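Local coordinates for TIR-NB-LRR type resistance protein RPV1 (Vitis rotundifolia, PDB 5KU7), which is a grapevine resistance protein of the TIR-NB-LRR class, represented here by its TIR domain, a signalling module built on a parallel beta-sheet flanked by helices, at residues 12-15 / 19-22; 21-26 / 152-157; 26-31 / 36-41; 62-67 / 83-88; 70-73 / 77-80. All blocks are in the same frame, centred on the assembly; numbering follows the deposited sequence.

Contact 1 of 5, residues 12-15 / 19-22; sequences LSFR and TRYN
Phe14 and Arg20 meet where the first strand of the TIR domain's parallel sheet runs out into the short helix and loop that hold the malonic acid pocket. The polar part is a backbone turn. Thr19 N donates to Arg15 O over 3.1 Å, with an N-H...O angle of 157°, and closes the short helix 16-19 back onto the residue before it. Thr19 OG1 also comes near that carbonyl, but its strongest partner is Thr24 at the start of the next helix.

The packing part centres on the Phe14 ring. Its chi1 of 61° sets CG between the backbone N and the carbonyl carbon, which carries the ring over to segment 19-22. There Phe14 CB abuts the threonine hydroxyl, 3.8 Å from Thr19 OG1, while the far end of the ring reaches Arg20. The ring and the guanidinium are turned 69° apart, so they do not stack; CE2 sits over the middle of the guanidinium face.

The charged end of Arg20 is held by other partners. Arg20 NH1 is bonded to Asp41 O and to Tyr153 of the second subunit, and NH2 to malonic acid. On the Phe14 side, CE2 and CZ each lie 3.9 Å from Arg20 CZ.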
# COMPACT_ATOMS: atom_id res chain seq x y z
N LEU A 12 12.39 -4.59 -10.93
CA LEU A 12 11.50 -4.99 -9.84
C LEU A 12 10.99 -6.42 -9.98
O LEU A 12 10.12 -6.68 -10.81
CB LEU A 12 10.29 -4.07 -9.78
CG LEU A 12 10.27 -3.08 -8.65
CD1 LEU A 12 8.98 -2.28 -8.72
CD2 LEU A 12 10.38 -3.90 -7.36
N SER A 13 11.48 -7.33 -9.15
CA SER A 13 10.97 -8.69 -9.14
C SER A 13 9.99 -8.89 -7.98
O SER A 13 10.32 -8.63 -6.83
CB SER A 13 12.12 -9.69 -9.06
OG SER A 13 11.67 -11.02 -8.90
N PHE A 14 8.79 -9.36 -8.30
CA PHE A 14 7.73 -9.47 -7.32
C PHE A 14 6.76 -10.57 -7.75
O PHE A 14 6.73 -10.97 -8.91
CB PHE A 14 6.99 -8.14 -7.17
CG PHE A 14 6.32 -7.68 -8.46
CD1 PHE A 14 7.07 -7.14 -9.50
CD2 PHE A 14 4.95 -7.80 -8.63
CE1 PHE A 14 6.47 -6.72 -10.68
CE2 PHE A 14 4.33 -7.40 -9.82
CZ PHE A 14 5.09 -6.85 -10.84
N ARG A 15 5.97 -11.04 -6.80
CA ARG A 15 4.89 -11.97 -7.07
C ARG A 15 3.63 -11.16 -7.27
O ARG A 15 3.14 -10.56 -6.31
CB ARG A 15 4.72 -12.92 -5.90
CG ARG A 15 3.62 -13.97 -5.99
CD ARG A 15 4.00 -15.16 -6.87
NE ARG A 15 2.87 -16.09 -7.02
CZ ARG A 15 2.02 -16.02 -8.01
NH1 ARG A 15 2.20 -15.09 -8.92
NH2 ARG A 15 1.00 -16.87 -8.10
N THR A 19 1.47 -8.77 -4.39
CA THR A 19 1.81 -7.36 -4.15
C THR A 19 1.73 -6.45 -5.36
O THR A 19 2.18 -5.31 -5.29
CB THR A 19 3.26 -7.24 -3.63
OG1 THR A 19 4.15 -7.73 -4.66
CG2 THR A 19 3.48 -8.05 -2.35
N ARG A 20 1.19 -6.94 -6.48
CA ARG A 20 1.24 -6.16 -7.73
C ARG A 20 0.59 -4.79 -7.59
O ARG A 20 1.17 -3.76 -7.96
CB ARG A 20 0.52 -6.87 -8.88
CG ARG A 20 0.42 -5.98 -10.15
CD ARG A 20 -0.19 -6.74 -11.35
NE ARG A 20 0.70 -7.79 -11.85
CZ ARG A 20 1.71 -7.58 -12.68
NH1 ARG A 20 1.97 -6.36 -13.12
NH2 ARG A 20 2.47 -8.61 -13.07
N TYR A 21 -0.63 -4.78 -7.07
CA TYR A 21 -1.43 -3.59 -7.09
C TYR A 21 -1.24 -2.71 -5.89
O TYR A 21 -1.71 -1.58 -5.88
CB TYR A 21 -2.91 -3.97 -7.22
CG TYR A 21 -3.17 -4.62 -8.54
CD1 TYR A 21 -3.04 -3.90 -9.71
CD2 TYR A 21 -3.49 -5.97 -8.63
CE1 TYR A 21 -3.26 -4.48 -10.94
CE2 TYR A 21 -3.72 -6.56 -9.84
CZ TYR A 21 -3.60 -5.82 -10.99
OH TYR A 21 -3.82 -6.42 -12.21
N ASN A 22 -0.57 -3.21 -4.86
CA ASN A 22 -0.42 -2.37 -3.67
C ASN A 22 1.05 -2.08 -3.38
O ASN A 22 1.60 -1.11 -3.92
CB ASN A 22 -1.15 -3.00 -2.46
CG ASN A 22 -1.11 -4.53 -2.47
OD1 ASN A 22 -0.05 -5.14 -2.34
ND2 ASN A 22 -2.28 -5.14 -2.59

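Contact 2 of 5, residues 21-26 / 152-157; sequences YNFTDH and RYESNQ
Glu154 extends from the first turn of the C-terminal helix to the edge of the Phe23 ring, near the start of helix 23-33. Its CB leaves the backbone toward the opposing helix. CG stands anti to the backbone N (chi1 -164°) and lies 3.8 Å from Phe23 CD1, in the plane of the aromatic ring. The chain stays extended, with chi2 at 169°, and brings CD to 3.5 Å from Phe23 CD1. At the tip the carboxylate splits about this ring corner: OE1 and OE2 are each 3.8 Å from Phe23 CD1. The carboxylate and ring planes are 77° apart, so the acid meets the ring rim without lying flat against it.

Both oxygens have polar partners beyond the ring. OE1 is bonded to the hydroxyl of Tyr101, whose own ring stacks with Phe23. OE2 pairs with His26 of the second subunit. His26 of the same chain is more remote, its CD2 being 4.5 Å from Glu154 OE2, and its NE2 is bonded to Glu154 of the second subunit. Two buried acids are thus tied reciprocally across the dimer, which would probably restrain both carboxylates.

Within segment 21-26, Asn22 OD1 accepts from Phe23 N over 2.9 Å. Within the TIR fold, helix 23-33 here meets helix 154-175 beside the sheet: Phe23 also packs on Ile158 of the latter helix, on Leu148 of the edge strand 146-148 and on Val67 of strand 61-68.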
# COMPACT_ATOMS: atom_id res chain seq x y z
N TYR A 21 -0.63 -4.78 -7.07
CA TYR A 21 -1.43 -3.59 -7.09
C TYR A 21 -1.24 -2.71 -5.89
O TYR A 21 -1.71 -1.58 -5.88
CB TYR A 21 -2.91 -3.97 -7.22
CG TYR A 21 -3.17 -4.62 -8.54
CD1 TYR A 21 -3.04 -3.90 -9.71
CD2 TYR A 21 -3.49 -5.97 -8.63
CE1 TYR A 21 -3.26 -4.48 -10.94
CE2 TYR A 21 -3.72 -6.56 -9.84
CZ TYR A 21 -3.60 -5.82 -10.99
OH TYR A 21 -3.82 -6.42 -12.21
N ASN A 22 -0.57 -3.21 -4.86
CA ASN A 22 -0.42 -2.37 -3.67
C ASN A 22 1.05 -2.08 -3.38
O ASN A 22 1.60 -1.11 -3.92
CB ASN A 22 -1.15 -3.00 -2.46
CG ASN A 22 -1.11 -4.53 -2.47
OD1 ASN A 22 -0.05 -5.14 -2.34
ND2 ASN A 22 -2.28 -5.14 -2.59
N PHE A 23 1.70 -2.90 -2.55
CA PHE A 23 3.03 -2.55 -2.07
C PHE A 23 4.05 -2.29 -3.18
O PHE A 23 4.69 -1.23 -3.22
CB PHE A 23 3.60 -3.63 -1.15
CG PHE A 23 5.01 -3.33 -0.71
CD1 PHE A 23 5.24 -2.40 0.30
CD2 PHE A 23 6.09 -3.94 -1.34
CE1 PHE A 23 6.53 -2.11 0.71
CE2 PHE A 23 7.41 -3.64 -0.95
CZ PHE A 23 7.64 -2.73 0.07
N THR A 24 4.20 -3.25 -4.08
CA THR A 24 5.21 -3.13 -5.11
C THR A 24 4.92 -1.91 -5.98
O THR A 24 5.84 -1.25 -6.45
CB THR A 24 5.28 -4.39 -5.98
OG1 THR A 24 5.55 -5.53 -5.15
CG2 THR A 24 6.36 -4.26 -7.01
N ASP A 25 3.64 -1.61 -6.16
CA ASP A 25 3.25 -0.42 -6.93
C ASP A 25 3.70 0.87 -6.23
O ASP A 25 4.30 1.73 -6.88
CB ASP A 25 1.73 -0.40 -7.14
CG ASP A 25 1.30 0.66 -8.12
OD1 ASP A 25 2.02 0.85 -9.11
OD2 ASP A 25 0.27 1.31 -7.92
N HIS A 26 3.43 0.97 -4.92
CA HIS A 26 3.86 2.13 -4.11
C HIS A 26 5.40 2.24 -4.11
O HIS A 26 5.95 3.34 -4.18
CB HIS A 26 3.33 2.04 -2.66
CG HIS A 26 1.84 2.13 -2.56
ND1 HIS A 26 1.11 3.20 -3.02
CD2 HIS A 26 0.93 1.26 -2.05
CE1 HIS A 26 -0.18 3.00 -2.81
NE2 HIS A 26 -0.31 1.82 -2.22
N ARG A 152 3.48 -1.33 11.00
CA ARG A 152 4.48 -0.29 10.82
C ARG A 152 4.00 0.58 9.65
O ARG A 152 3.36 0.07 8.72
CB ARG A 152 5.86 -0.89 10.54
CG ARG A 152 6.23 -2.16 11.36
CD ARG A 152 6.45 -1.90 12.84
NE ARG A 152 6.84 -3.12 13.55
CZ ARG A 152 6.89 -3.24 14.87
NH1 ARG A 152 6.57 -2.21 15.66
NH2 ARG A 152 7.25 -4.39 15.43
N TYR A 153 4.29 1.87 9.66
CA TYR A 153 3.82 2.75 8.60
C TYR A 153 4.53 2.44 7.29
O TYR A 153 5.73 2.62 7.15
CB TYR A 153 3.95 4.23 8.99
CG TYR A 153 2.90 4.65 10.01
CD1 TYR A 153 1.60 4.94 9.61
CD2 TYR A 153 3.19 4.70 11.38
CE1 TYR A 153 0.64 5.31 10.52
CE2 TYR A 153 2.21 5.08 12.31
CZ TYR A 153 0.95 5.37 11.87
OH TYR A 153 -0.04 5.73 12.76
N GLU A 154 3.76 1.98 6.31
CA GLU A 154 4.36 1.41 5.10
C GLU A 154 5.04 2.46 4.23
O GLU A 154 6.05 2.16 3.61
CB GLU A 154 3.31 0.64 4.30
CG GLU A 154 3.92 -0.31 3.24
CD GLU A 154 2.88 -1.24 2.66
OE1 GLU A 154 2.78 -2.39 3.14
OE2 GLU A 154 2.14 -0.81 1.72
N SER A 155 4.52 3.68 4.17
CA SER A 155 5.18 4.69 3.35
C SER A 155 6.56 5.04 3.90
O SER A 155 7.47 5.40 3.16
CB SER A 155 4.32 5.96 3.24
OG SER A 155 4.36 6.69 4.44
N ASN A 156 6.73 4.91 5.21
CA ASN A 156 8.02 5.17 5.82
C ASN A 156 9.00 4.06 5.57
O ASN A 156 10.18 4.30 5.41
CB ASN A 156 7.88 5.39 7.32
CG ASN A 156 7.69 6.84 7.64
OD1 ASN A 156 6.56 7.29 7.79
ND2 ASN A 156 8.79 7.59 7.70
N GLN A 157 8.49 2.83 5.60
CA GLN A 157 9.25 1.66 5.20
C GLN A 157 9.77 1.86 3.80
O GLN A 157 10.93 1.63 3.52
CB GLN A 157 8.40 0.40 5.27
CG GLN A 157 8.11 -0.09 6.70
CD GLN A 157 7.13 -1.23 6.69
OE1 GLN A 157 6.17 -1.24 5.91
NE2 GLN A 157 7.38 -2.24 7.52

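Contact 3 of 5, residues 26-31 / 36-41; sequences HLYSAL and IRTFRD
One face of the Tyr28 ring is covered by Arg40, while Thr38 O lies at the ring edge and in its plane, 3.5 Å from CE1. This is helix-on-sheet packing in the TIR domain's alpha/beta fold, with helix 23-33 lying against the edge strand 38-39 that follows it. The arginine makes two kinds of contact on the ring face. Its CB lies 3.4 Å from Tyr28 CD1, and its guanidinium approaches the CD2-CE2 side in an off-centre cation-pi interaction. Arg40 CZ is 4.2 Å from the centroid of the Tyr28 ring and 33° off the ring normal. The two planes are 40° apart, and bends in the Arg40 chain at chi2 and chi3 turn the charged end back over the tyrosine. The guanidinium also forms a salt bridge to Asp25, though its modelled length is doubtfully short.

Tyr28 is directed across by chi1 of 173°, which holds CG anti to the backbone N. One turn later Leu31 packs between Ile36 and Thr38: its CD2 is 3.8 Å from Ile36 CD1, and its CB is 3.5 Å from Thr38 OG1. That hydroxyl donates to Ile36 O, from above the carbonyl plane, and so presents a polar atom to Leu31 with its proton already used.

The connection between helix and strand is secured by the backbone, where Ile36 N donates to Leu31 O over 3.1 Å.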
# COMPACT_ATOMS: atom_id res chain seq x y z
N HIS A 26 3.43 0.97 -4.92
CA HIS A 26 3.86 2.13 -4.11
C HIS A 26 5.40 2.24 -4.11
O HIS A 26 5.95 3.34 -4.18
CB HIS A 26 3.33 2.04 -2.66
CG HIS A 26 1.84 2.13 -2.56
ND1 HIS A 26 1.11 3.20 -3.02
CD2 HIS A 26 0.93 1.26 -2.05
CE1 HIS A 26 -0.18 3.00 -2.81
NE2 HIS A 26 -0.31 1.82 -2.22
N LEU A 27 6.07 1.09 -4.06
CA LEU A 27 7.54 1.07 -4.15
C LEU A 27 8.02 1.59 -5.50
O LEU A 27 8.95 2.41 -5.61
CB LEU A 27 8.07 -0.36 -3.93
CG LEU A 27 9.58 -0.57 -4.02
CD1 LEU A 27 10.30 0.21 -2.93
CD2 LEU A 27 9.93 -2.05 -3.90
N TYR A 28 7.39 1.06 -6.54
CA TYR A 28 7.66 1.43 -7.91
C TYR A 28 7.54 2.93 -8.10
O TYR A 28 8.40 3.58 -8.69
CB TYR A 28 6.70 0.68 -8.84
CG TYR A 28 6.78 1.13 -10.28
CD1 TYR A 28 7.94 0.90 -11.03
CD2 TYR A 28 5.72 1.79 -10.89
CE1 TYR A 28 8.03 1.30 -12.35
CE2 TYR A 28 5.80 2.20 -12.23
CZ TYR A 28 6.97 1.95 -12.95
OH TYR A 28 7.09 2.34 -14.27
N SER A 29 6.44 3.47 -7.60
CA SER A 29 6.20 4.89 -7.76
C SER A 29 7.23 5.69 -6.97
O SER A 29 7.74 6.70 -7.45
CB SER A 29 4.78 5.23 -7.32
OG SER A 29 4.53 6.62 -7.40
N ALA A 30 7.56 5.23 -5.75
CA ALA A 30 8.56 5.92 -4.92
C ALA A 30 9.92 5.94 -5.60
O ALA A 30 10.63 6.95 -5.54
CB ALA A 30 8.66 5.25 -3.55
N LEU A 31 10.30 4.84 -6.25
CA LEU A 31 11.60 4.77 -6.94
C LEU A 31 11.65 5.82 -8.05
O LEU A 31 12.66 6.51 -8.21
CB LEU A 31 11.85 3.38 -7.51
CG LEU A 31 12.05 2.28 -6.46
CD1 LEU A 31 11.89 0.93 -7.13
CD2 LEU A 31 13.43 2.39 -5.78
N ILE A 36 15.05 7.08 -10.05
CA ILE A 36 15.51 5.72 -10.26
C ILE A 36 14.69 5.04 -11.36
O ILE A 36 13.54 4.64 -11.15
CB ILE A 36 15.43 4.91 -8.96
CG1 ILE A 36 16.20 5.66 -7.85
CG2 ILE A 36 16.00 3.52 -9.17
CD1 ILE A 36 16.14 5.02 -6.45
N ARG A 37 15.28 4.93 -12.56
CA ARG A 37 14.56 4.32 -13.67
C ARG A 37 14.32 2.83 -13.41
O ARG A 37 15.26 2.06 -13.31
CB ARG A 37 15.31 4.52 -14.99
CG ARG A 37 14.33 4.83 -16.12
CD ARG A 37 14.89 4.64 -17.51
NE ARG A 37 13.80 4.62 -18.48
CZ ARG A 37 13.94 4.33 -19.77
NH1 ARG A 37 15.14 4.04 -20.27
NH2 ARG A 37 12.88 4.34 -20.57
N THR A 38 13.06 2.44 -13.33
CA THR A 38 12.70 1.12 -12.85
C THR A 38 11.86 0.34 -13.83
O THR A 38 10.90 0.87 -14.39
CB THR A 38 11.93 1.23 -11.53
OG1 THR A 38 12.77 1.90 -10.59
CG2 THR A 38 11.55 -0.15 -10.97
N PHE A 39 12.22 -0.92 -14.04
CA PHE A 39 11.39 -1.79 -14.87
C PHE A 39 10.45 -2.58 -13.99
O PHE A 39 10.88 -3.38 -13.16
CB PHE A 39 12.23 -2.74 -15.72
CG PHE A 39 11.41 -3.70 -16.57
CD1 PHE A 39 10.82 -4.83 -16.01
CD2 PHE A 39 11.25 -3.47 -17.93
CE1 PHE A 39 10.06 -5.69 -16.77
CE2 PHE A 39 10.50 -4.34 -18.72
CZ PHE A 39 9.91 -5.45 -18.14
N ARG A 40 9.16 -2.36 -14.20
CA ARG A 40 8.12 -3.08 -13.48
C ARG A 40 7.14 -3.69 -14.46
O ARG A 40 6.37 -2.97 -15.08
CB ARG A 40 7.40 -2.14 -12.51
CG ARG A 40 6.38 -2.84 -11.66
CD ARG A 40 5.04 -2.87 -12.39
NE ARG A 40 4.06 -2.27 -11.49
CZ ARG A 40 3.57 -1.05 -11.62
NH1 ARG A 40 3.87 -0.30 -12.66
NH2 ARG A 40 2.72 -0.61 -10.71
N ASP A 41 7.17 -5.02 -14.59
CA ASP A 41 6.44 -5.71 -15.67
C ASP A 41 4.94 -5.54 -15.50
O ASP A 41 4.39 -5.91 -14.46
CB ASP A 41 6.80 -7.21 -15.72
CG ASP A 41 6.11 -7.94 -16.89
OD1 ASP A 41 5.93 -7.32 -17.96
OD2 ASP A 41 5.75 -9.13 -16.77

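Contact 4 of 5, residues 62-67 / 83-88; sequences RSSVIV and VKIMEC
Strand residue Ser64 and helix residue Ile85 approach to 7.0 Å between their CA atoms, the closest backbone pairing of the two segments. The contact belongs to a beta-alpha-beta unit of the TIR domain, in which strand 61-68 leads through helix 76-91 to the neighbouring parallel strand 95-101. Ser64 and Ile66 both send CB toward the helix, whereas Ser63 and Val65 point their CB atoms away from it.

Ile85 packs mostly on Ser64, and its CG2 also reaches Ile66. CG1 comes to 3.5 Å from Ser64 OG, and CG2 lies 3.8 Å from Ser64 CB. Ile85 CD1 is 3.9 Å from Ser64 OG. That hydroxyl oxygen stands beside the backbone N and anti to the carbonyl carbon (chi1 -66°); it is bonded to His94, so a buried hydroxyl is satisfied while its flank packs against aliphatic carbon.

Beyond the two segments, Ile66 touches Val96 on the neighbouring strand, and Ile85 reaches Ser13 on strand 8-14. The helix therefore spans more than the strand from which it follows. On the purely apolar side the meeting is tip to tip, with Ile66 CD1 4.2 Å from Ile85 CG2.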
# COMPACT_ATOMS: atom_id res chain seq x y z
N ARG A 62 20.78 -2.04 -13.87
CA ARG A 62 21.95 -1.90 -12.98
C ARG A 62 21.77 -2.71 -11.71
O ARG A 62 22.73 -3.15 -11.11
CB ARG A 62 22.21 -0.44 -12.63
CG ARG A 62 22.58 0.44 -13.80
CD ARG A 62 22.64 1.86 -13.34
NE ARG A 62 23.59 2.00 -12.24
CZ ARG A 62 23.53 2.93 -11.29
NH1 ARG A 62 22.52 3.80 -11.27
NH2 ARG A 62 24.47 2.96 -10.34
N SER A 63 20.51 -2.92 -11.31
CA SER A 63 20.24 -3.72 -10.13
C SER A 63 18.85 -4.29 -10.17
O SER A 63 18.03 -3.92 -11.02
CB SER A 63 20.39 -2.88 -8.85
OG SER A 63 19.38 -1.89 -8.78
N SER A 64 18.57 -5.20 -9.24
CA SER A 64 17.22 -5.70 -9.03
C SER A 64 16.77 -5.48 -7.58
O SER A 64 17.58 -5.54 -6.65
CB SER A 64 17.13 -7.18 -9.39
OG SER A 64 17.33 -7.38 -10.77
N VAL A 65 15.49 -5.19 -7.40
CA VAL A 65 14.86 -5.16 -6.08
C VAL A 65 13.93 -6.34 -6.04
O VAL A 65 13.07 -6.47 -6.91
CB VAL A 65 14.06 -3.88 -5.81
CG1 VAL A 65 13.29 -4.03 -4.53
CG2 VAL A 65 14.96 -2.68 -5.73
N ILE A 66 14.11 -7.22 -5.06
CA ILE A 66 13.25 -8.39 -4.96
C ILE A 66 12.23 -8.22 -3.84
O ILE A 66 12.60 -8.06 -2.68
CB ILE A 66 14.04 -9.67 -4.72
CG1 ILE A 66 14.79 -10.09 -5.99
CG2 ILE A 66 13.09 -10.77 -4.36
CD1 ILE A 66 16.08 -9.36 -6.22
N VAL A 67 10.96 -8.23 -4.21
CA VAL A 67 9.90 -8.21 -3.22
C VAL A 67 9.52 -9.64 -2.89
O VAL A 67 8.62 -10.22 -3.50
CB VAL A 67 8.68 -7.43 -3.70
CG1 VAL A 67 7.60 -7.35 -2.60
CG2 VAL A 67 9.10 -6.05 -4.16
N VAL A 83 16.85 -16.57 -10.59
CA VAL A 83 18.09 -17.23 -11.02
C VAL A 83 18.86 -16.33 -11.97
O VAL A 83 20.07 -16.16 -11.83
CB VAL A 83 17.82 -18.58 -11.71
CG1 VAL A 83 19.10 -19.14 -12.31
CG2 VAL A 83 17.22 -19.57 -10.72
N LYS A 84 18.16 -15.75 -12.94
CA LYS A 84 18.77 -14.81 -13.87
C LYS A 84 19.40 -13.63 -13.13
O LYS A 84 20.51 -13.22 -13.44
CB LYS A 84 17.73 -14.27 -14.87
CG LYS A 84 18.33 -13.29 -15.87
CD LYS A 84 19.39 -14.03 -16.77
CE LYS A 84 20.02 -13.07 -17.77
NZ LYS A 84 20.93 -13.77 -18.76
N ILE A 85 18.67 -13.10 -12.16
CA ILE A 85 19.12 -11.97 -11.36
C ILE A 85 20.41 -12.29 -10.64
O ILE A 85 21.34 -11.49 -10.62
CB ILE A 85 18.04 -11.57 -10.33
CG1 ILE A 85 16.88 -10.86 -11.05
CG2 ILE A 85 18.62 -10.67 -9.25
CD1 ILE A 85 15.58 -10.80 -10.25
N MET A 86 20.48 -13.47 -10.05
CA MET A 86 21.66 -13.86 -9.31
C MET A 86 22.84 -14.17 -10.22
O MET A 86 24.00 -13.95 -9.84
CB MET A 86 21.32 -15.04 -8.42
CG MET A 86 20.25 -14.71 -7.38
SD MET A 86 20.62 -13.20 -6.44
CE MET A 86 22.16 -13.67 -5.66
N GLU A 87 22.56 -14.68 -11.42
CA GLU A 87 23.59 -14.92 -12.44
C GLU A 87 24.23 -13.61 -12.90
O GLU A 87 25.44 -13.54 -13.09
CB GLU A 87 22.99 -15.67 -13.63
CG GLU A 87 22.60 -17.11 -13.32
CD GLU A 87 22.04 -17.85 -14.51
OE1 GLU A 87 21.83 -17.22 -15.57
OE2 GLU A 87 21.83 -19.07 -14.39
N CYS A 88 23.41 -12.58 -13.11
CA CYS A 88 23.91 -11.27 -13.51
C CYS A 88 24.71 -10.67 -12.37
O CYS A 88 25.52 -9.77 -12.56
CB CYS A 88 22.77 -10.31 -13.86
SG CYS A 88 21.82 -10.82 -15.27

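Contact 5 of 5, residues 70-73 / 77-80; sequences ENYA and WCLD
Cys78 stands over one face of the Tyr72 ring and forms the tight half of this contact. Its CB lies 3.8 Å from the ring centroid and 11° off the normal, a CH-pi contact nearly above the centre. SG is over the face as well, 4.3 Å from the centroid of the Tyr72 ring, which adds a sulfur-aromatic interaction. The backbone also closes in on the cysteine: Tyr72 O is 3.3 Å from Cys78 CB. The tyrosine reaches this place because CG is anti to its backbone N (chi1 -174°), carrying the ring alongside Cys78, while its hydroxyl is bonded to Ser13 on strand 8-14. Held at that far end and covered by cysteine on one face, the ring has its direction well defined.

In the TIR fold this is the loop after strand 61-68 turning back onto the first turns of helix 76-91, on the way through a beta-alpha-beta crossover. Another ring, Phe68, meets Tyr72 edge-to-face.

Leu79 makes the looser half. Its CD2 is 4.3 Å from Ala73 CB and 4.5 Å from Tyr72 CE1, and its closest approach is to a carbonyl, with CD1 3.6 Å from Ala73 O. That oxygen is bonded to Tyr122, and Leu79 itself is packed by Tyr122, Trp133 and Leu137 of the helices outside. Solvent lies toward the start of the loop, where Glu70 is exposed, while Asn71 beside it, partly exposed, touches Arg15 of the malonic acid pocket.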
# COMPACT_ATOMS: atom_id res chain seq x y z
N GLU A 70 4.80 -13.84 0.44
CA GLU A 70 4.37 -15.17 0.88
C GLU A 70 4.40 -16.25 -0.21
O GLU A 70 4.80 -17.39 0.05
CB GLU A 70 2.96 -15.08 1.46
CG GLU A 70 2.55 -16.29 2.32
CD GLU A 70 1.07 -16.28 2.65
OE1 GLU A 70 0.37 -15.37 2.18
OE2 GLU A 70 0.61 -17.17 3.40
N ASN A 71 3.98 -15.88 -1.43
CA ASN A 71 3.82 -16.87 -2.48
C ASN A 71 4.76 -16.68 -3.66
O ASN A 71 4.48 -17.17 -4.76
CB ASN A 71 2.38 -16.86 -2.98
CG ASN A 71 1.40 -17.19 -1.88
OD1 ASN A 71 1.37 -18.31 -1.38
ND2 ASN A 71 0.61 -16.20 -1.48
N TYR A 72 5.86 -15.97 -3.43
CA TYR A 72 6.87 -15.73 -4.46
C TYR A 72 7.40 -17.04 -5.07
O TYR A 72 7.48 -17.17 -6.29
CB TYR A 72 8.01 -14.92 -3.86
CG TYR A 72 9.08 -14.47 -4.83
CD1 TYR A 72 10.12 -15.33 -5.19
CD2 TYR A 72 9.08 -13.18 -5.33
CE1 TYR A 72 11.12 -14.91 -6.04
CE2 TYR A 72 10.07 -12.76 -6.20
CZ TYR A 72 11.09 -13.63 -6.55
OH TYR A 72 12.09 -13.21 -7.40
N ALA A 73 7.75 -18.00 -4.23
CA ALA A 73 8.30 -19.25 -4.72
C ALA A 73 7.24 -20.11 -5.39
O ALA A 73 7.56 -21.13 -6.01
CB ALA A 73 8.98 -20.03 -3.60
N TRP A 77 7.99 -18.62 -12.76
CA TRP A 77 8.49 -17.42 -13.41
C TRP A 77 9.27 -16.56 -12.43
O TRP A 77 10.37 -16.10 -12.76
CB TRP A 77 7.36 -16.61 -14.05
CG TRP A 77 6.84 -17.19 -15.33
CD1 TRP A 77 6.48 -18.49 -15.57
CD2 TRP A 77 6.58 -16.48 -16.56
NE1 TRP A 77 6.04 -18.64 -16.87
CE2 TRP A 77 6.09 -17.42 -17.49
CE3 TRP A 77 6.73 -15.15 -16.95
CZ2 TRP A 77 5.74 -17.07 -18.80
CZ3 TRP A 77 6.39 -14.79 -18.26
CH2 TRP A 77 5.90 -15.75 -19.17
N CYS A 78 8.73 -16.34 -11.23
CA CYS A 78 9.49 -15.61 -10.21
C CYS A 78 10.85 -16.29 -9.95
O CYS A 78 11.91 -15.63 -9.89
CB CYS A 78 8.68 -15.49 -8.91
SG CYS A 78 7.30 -14.25 -8.99
N LEU A 79 10.84 -17.62 -9.81
CA LEU A 79 12.07 -18.34 -9.50
C LEU A 79 13.07 -18.27 -10.65
O LEU A 79 14.27 -18.07 -10.43
CB LEU A 79 11.77 -19.81 -9.13
CG LEU A 79 11.08 -19.97 -7.78
CD1 LEU A 79 10.87 -21.42 -7.42
CD2 LEU A 79 11.88 -19.28 -6.68
N ASP A 80 12.58 -18.44 -11.88
CA ASP A 80 13.47 -18.37 -13.04
C ASP A 80 14.02 -16.96 -13.15
O ASP A 80 15.18 -16.75 -13.52
CB ASP A 80 12.74 -18.79 -14.32
CG ASP A 80 12.57 -20.28 -14.42
OD1 ASP A 80 13.36 -21.02 -13.80
OD2 ASP A 80 11.63 -20.73 -15.13

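Overall arrangement
Along the chain, contacts 1, 3 and 4 come in series; contact 5 is nested within the loop of contact 4, and the wide loop of contact 2 encloses contacts 3, 4 and 5. Contacts 1, 3 and 4 reach the same parallel sheet through strands 8-14, 38-39 and 61-68. Contacts 2 and 3 share helix 23-33, contacts 4 and 5 helix 76-91. Centres of contacts 1 and 3 are about 10 Å apart, those of contacts 2 and 4 about 21 Å. Contacts 3 and 5 lie on opposite sides of the chain's centre. Contacts 1, 2 and 3 touch the second subunit of the dimer, whereas no other chain of the assembly touches contacts 4 and 5.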